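Local atomic coordinates of ATP-binding protein (Mycobacterium tuberculosis, PDB entry 5UKV), a protein that probably transfers phosphate from ATP to a histidine as a two-component sensor kinase, this chain being its dimerization and histidine phosphotransfer (DHp) domain. Residues D12-R15 and Q16-D20; A21-E24 and L25-P28. The protein carries 1 engineered substitution. All blocks are in the same frame, centred on the assembly; numbering follows the deposited sequence.

Contact 1 (D12-R15 and Q16-D20); sequences DRMR and QFITD
Met14 and Ile18, one turn apart on helix 2-40, show how a single helix can be built for two environments at once. The helix belongs to the DHp four-helix bundle, to which each subunit gives two helices, and on its buried side these two side chains pack together. Met14, present as selenomethionine, has CG anti to its backbone N (chi1 173°) and then bends twice, which carries the chain across Ile18 at a slant: Met14 CG and Ile18 CD1 are 3.9 Å apart, and Met14 SE comes just as near to that methyl. Phe17 is a looser neighbour, its CD2 4.4 Å from Met14 SE, while its ring reaches over to Leu68 and Leu71 of helix 47-71. Ile18 also packs on Met14 of the second subunit, so this side belongs to the dimer core.

The open side is that of Arg13 and Gln16. Gln16 runs back over the preceding turn, CG lying 3.4 Å from Asp12 O, and its OE1 comes 3.7 Å from Arg13 CA. Arg15 also runs back toward the start of the helix, but on another, partly covered flank at the dimer interface; its NE makes a long salt bridge of 4.0 Å to Asp12 OD1, whereas NH2 pairs with Glu11 and NH1 bonds to the carbonyls of Ala72 and Leu74 of the second subunit. In the backbone, Ile18 N reaches Met14 O at 2.9 Å almost straight (174°), and Arg15 O takes two donors from one residue, Thr19 N and, tilted 35° from the carbonyl plane, Thr19 OG1, each at 3.0 Å.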
loop_
_atom_site.group_PDB
_atom_site.type_symbol
_atom_site.label_atom_id
_atom_site.label_comp_id
_atom_site.label_asym_id
_atom_site.label_seq_id
_atom_site.Cartn_x
_atom_site.Cartn_y
_atom_site.Cartn_z
ATOM N N ASP A 12 -8.304 -13.584 14.576
ATOM C CA ASP A 12 -8.883 -13.797 13.336
ATOM C C ASP A 12 -9.560 -12.545 12.755
ATOM O O ASP A 12 -9.492 -12.337 11.589
ATOM C CB ASP A 12 -9.891 -14.919 13.373
ATOM C CG ASP A 12 -9.214 -16.287 13.502
ATOM O OD1 ASP A 12 -7.936 -16.394 13.497
ATOM O OD2 ASP A 12 -9.981 -17.233 13.708
ATOM N N ARG A 13 -10.219 -11.721 13.538
ATOM C CA ARG A 13 -10.698 -10.429 12.995
ATOM C C ARG A 13 -9.553 -9.554 12.510
ATOM O O ARG A 13 -9.715 -8.878 11.491
ATOM C CB ARG A 13 -11.497 -9.687 14.052
ATOM C CG ARG A 13 -12.822 -10.336 14.430
ATOM C CD ARG A 13 -13.703 -9.343 15.152
ATOM N NE ARG A 13 -14.051 -8.228 14.230
ATOM C CZ ARG A 13 -15.061 -8.238 13.335
ATOM N NH1 ARG A 13 -15.890 -9.334 13.208
ATOM N NH2 ARG A 13 -15.267 -7.158 12.573
HETATM N N MSE A 14 -8.437 -9.470 13.262
HETATM C CA MSE A 14 -7.239 -8.717 12.814
HETATM C C MSE A 14 -6.745 -9.275 11.462
HETATM O O MSE A 14 -6.486 -8.569 10.509
HETATM C CB MSE A 14 -6.139 -8.802 13.855
HETATM C CG MSE A 14 -4.849 -8.208 13.413
HETATM SE SE MSE A 14 -5.005 -6.191 13.261
HETATM C CE MSE A 14 -5.292 -5.650 15.110
ATOM N N ARG A 15 -6.631 -10.621 11.335
ATOM C CA ARG A 15 -6.276 -11.180 10.059
ATOM C C ARG A 15 -7.226 -10.829 8.904
ATOM O O ARG A 15 -6.786 -10.468 7.859
ATOM C CB ARG A 15 -6.266 -12.765 10.063
ATOM C CG ARG A 15 -5.180 -13.354 10.933
ATOM C CD ARG A 15 -5.367 -14.932 10.837
ATOM N NE ARG A 15 -4.450 -15.465 11.811
ATOM C CZ ARG A 15 -3.208 -15.823 11.553
ATOM N NH1 ARG A 15 -2.725 -15.788 10.335
ATOM N NH2 ARG A 15 -2.429 -16.227 12.528
ATOM N N GLN A 16 -8.532 -10.933 9.137
ATOM C CA GLN A 16 -9.568 -10.528 8.194
ATOM C C GLN A 16 -9.441 -9.057 7.814
ATOM O O GLN A 16 -9.527 -8.748 6.616
ATOM C CB GLN A 16 -10.966 -10.845 8.700
ATOM C CG GLN A 16 -11.283 -12.352 8.696
ATOM C CD GLN A 16 -12.395 -12.818 9.656
ATOM O OE1 GLN A 16 -12.880 -12.019 10.507
ATOM N NE2 GLN A 16 -12.782 -14.161 9.563
ATOM N N PHE A 17 -9.159 -8.214 8.805
ATOM C CA PHE A 17 -9.010 -6.759 8.599
ATOM C C PHE A 17 -7.777 -6.527 7.672
ATOM O O PHE A 17 -7.832 -5.787 6.662
ATOM C CB PHE A 17 -8.859 -6.052 9.912
ATOM C CG PHE A 17 -8.504 -4.649 9.780
ATOM C CD1 PHE A 17 -9.477 -3.701 9.389
ATOM C CD2 PHE A 17 -7.209 -4.233 9.968
ATOM C CE1 PHE A 17 -9.118 -2.370 9.220
ATOM C CE2 PHE A 17 -6.853 -2.876 9.809
ATOM C CZ PHE A 17 -7.816 -1.959 9.408
ATOM N N ILE A 18 -6.657 -7.137 8.035
ATOM C CA ILE A 18 -5.454 -7.042 7.253
ATOM C C ILE A 18 -5.654 -7.547 5.780
ATOM O O ILE A 18 -5.227 -6.836 4.812
ATOM C CB ILE A 18 -4.267 -7.654 7.973
ATOM C CG1 ILE A 18 -3.849 -6.766 9.050
ATOM C CG2 ILE A 18 -3.119 -7.833 6.989
ATOM C CD1 ILE A 18 -2.965 -7.350 10.085
ATOM N N THR A 19 -6.354 -8.657 5.565
ATOM C CA THR A 19 -6.668 -9.057 4.235
ATOM C C THR A 19 -7.520 -8.026 3.438
ATOM O O THR A 19 -7.201 -7.715 2.320
ATOM C CB THR A 19 -7.315 -10.442 4.324
ATOM O OG1 THR A 19 -6.395 -11.309 5.053
ATOM C CG2 THR A 19 -7.675 -10.969 3.021
ATOM N N ASP A 20 -8.609 -7.544 4.048
ATOM C CA ASP A 20 -9.438 -6.512 3.406
ATOM C C ASP A 20 -8.712 -5.294 3.105
ATOM O O ASP A 20 -8.698 -4.800 1.983
ATOM C CB ASP A 20 -10.733 -6.179 4.148
ATOM C CG ASP A 20 -11.661 -7.406 4.275
ATOM O OD1 ASP A 20 -11.513 -8.422 3.507
ATOM O OD2 ASP A 20 -12.549 -7.431 5.207
#

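Contact 2 (A21-E24 and L25-P28); sequences ASHE and LRTP
The H-box, commonly His-Glu-Leu-Arg-Thr-Pro in HisKA kinases, here runs from His23 to Pro28 over about one and a half turns of helix, with His23 and Thr27 joined through a single carbonyl. Thr27 OG1 donates to His23 O at 3.3 Å, because its hydroxyl stands anti to its own carbonyl carbon (chi1 -53°) and so hangs back over the preceding turn. Thr27 N offers the same oxygen a weak bond of 3.4 Å, so the hydroxyl reinforces a backbone link that has begun to stretch. The stretching leads up to Pro28, whose ring nitrogen has no hydrogen to give: its CD instead presses against Glu24 O at 2.9 Å, a tight contact where the next helical bond would fall, and the helix kinks there.

In the HisKA family the H-box histidine is the phospho-acceptor, a role consistent with the position of His23, whose side chain lies at the exposed surface of the four-helix bundle. The imidazole is skewed against the guanidinium of Arg26, ND1 to NE being 4.5 Å. Arg26 leaves the helix at an unstaggered chi1 of -133°, and its NH1 goes across the dimer to a salt bridge with Asp66 of the second subunit, which gives the charged end a partner there while the guanidinium stays beside the imidazole. Leu25 faces inward. Its CG sits 3.5 Å from Ala21 O, the carbonyl that also receives Leu25 N at 3.1 Å, and its side chain packs on Leu64 of helix 47-71 and on Leu25 of the second subunit. One turn earlier, the buried Ser22 OG bonds to Ile18 O, and Ser22 O accepts Arg26 N at 3.0 Å.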
loop_
_atom_site.group_PDB
_atom_site.type_symbol
_atom_site.label_atom_id
_atom_site.label_comp_id
_atom_site.label_asym_id
_atom_site.label_seq_id
_atom_site.Cartn_x
_atom_site.Cartn_y
_atom_site.Cartn_z
ATOM N N ALA A 21 -8.018 -4.783 4.061
ATOM C CA ALA A 21 -7.263 -3.559 3.832
ATOM C C ALA A 21 -6.197 -3.659 2.757
ATOM O O ALA A 21 -6.082 -2.710 1.936
ATOM C CB ALA A 21 -6.718 -3.119 5.120
ATOM N N SER A 22 -5.518 -4.793 2.668
ATOM C CA SER A 22 -4.564 -4.977 1.698
ATOM C C SER A 22 -5.035 -5.151 0.277
ATOM O O SER A 22 -4.422 -4.552 -0.607
ATOM C CB SER A 22 -3.692 -6.135 2.036
ATOM O OG SER A 22 -3.179 -5.958 3.355
ATOM N N HIS A 23 -6.160 -5.833 0.102
ATOM C CA HIS A 23 -6.852 -5.883 -1.168
ATOM C C HIS A 23 -7.354 -4.543 -1.607
ATOM O O HIS A 23 -7.252 -4.229 -2.794
ATOM C CB HIS A 23 -8.002 -6.915 -1.145
ATOM C CG HIS A 23 -7.538 -8.349 -1.256
ATOM N ND1 HIS A 23 -6.849 -8.832 -2.334
ATOM C CD2 HIS A 23 -7.769 -9.416 -0.456
ATOM C CE1 HIS A 23 -6.652 -10.127 -2.177
ATOM N NE2 HIS A 23 -7.201 -10.505 -1.045
ATOM N N GLU A 24 -7.767 -3.689 -0.678
ATOM C CA GLU A 24 -8.193 -2.367 -1.054
ATOM C C GLU A 24 -7.053 -1.476 -1.579
ATOM O O GLU A 24 -7.223 -0.655 -2.516
ATOM C CB GLU A 24 -8.827 -1.675 0.195
ATOM C CG GLU A 24 -10.283 -2.100 0.556
ATOM C CD GLU A 24 -10.730 -1.612 1.923
ATOM O OE1 GLU A 24 -9.972 -0.822 2.587
ATOM O OE2 GLU A 24 -11.775 -2.145 2.422
ATOM N N LEU A 25 -5.861 -1.684 -1.029
ATOM C CA LEU A 25 -4.650 -1.021 -1.551
ATOM C C LEU A 25 -4.225 -1.550 -2.865
ATOM O O LEU A 25 -3.704 -0.835 -3.695
ATOM C CB LEU A 25 -3.476 -1.157 -0.528
ATOM C CG LEU A 25 -3.668 -0.460 0.790
ATOM C CD1 LEU A 25 -2.619 -0.984 1.778
ATOM C CD2 LEU A 25 -3.595 1.073 0.521
ATOM N N ARG A 26 -4.415 -2.826 -3.059
ATOM C CA ARG A 26 -3.993 -3.464 -4.258
ATOM C C ARG A 26 -4.621 -2.955 -5.516
ATOM O O ARG A 26 -3.997 -2.913 -6.513
ATOM C CB ARG A 26 -4.250 -4.937 -4.165
ATOM C CG ARG A 26 -3.053 -5.686 -4.598
ATOM C CD ARG A 26 -3.445 -7.004 -5.157
ATOM N NE ARG A 26 -2.932 -8.072 -4.361
ATOM C CZ ARG A 26 -2.855 -9.304 -4.827
ATOM N NH1 ARG A 26 -2.388 -10.293 -4.084
ATOM N NH2 ARG A 26 -3.274 -9.547 -6.052
ATOM N N THR A 27 -5.879 -2.599 -5.444
ATOM C CA THR A 27 -6.571 -2.158 -6.573
ATOM C C THR A 27 -6.030 -0.839 -7.174
ATOM O O THR A 27 -5.659 -0.836 -8.306
ATOM C CB THR A 27 -8.047 -2.072 -6.239
ATOM O OG1 THR A 27 -8.457 -3.342 -5.708
ATOM C CG2 THR A 27 -8.854 -1.682 -7.433
ATOM N N PRO A 28 -6.044 0.270 -6.449
ATOM C CA PRO A 28 -5.330 1.422 -7.027
ATOM C C PRO A 28 -3.824 1.173 -7.437
ATOM O O PRO A 28 -3.340 1.697 -8.460
ATOM C CB PRO A 28 -5.516 2.488 -5.961
ATOM C CG PRO A 28 -5.706 1.759 -4.691
ATOM C CD PRO A 28 -6.418 0.522 -5.059
#

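Contacts 1 and 2 follow each other along helix 2-40, their centres about 13 Å apart, and both reach the second subunit. Each pairs a buried, apolar side with an exposed polar one, but the centre of contact 2 is about 3 Å from the centre of the chain, that of contact 1 about 14 Å. Contact 1 adds an apolar pair of side chains to contacts of side chains with backbone carbonyls, which dominate in contact 2. Both use a threonine hydroxyl to double a backbone bond, regular at Thr19 yet weak at Thr27, before the proline. An arginine in each also reaches the second subunit, through carbonyl oxygens from Arg15 and a carboxylate from Arg26.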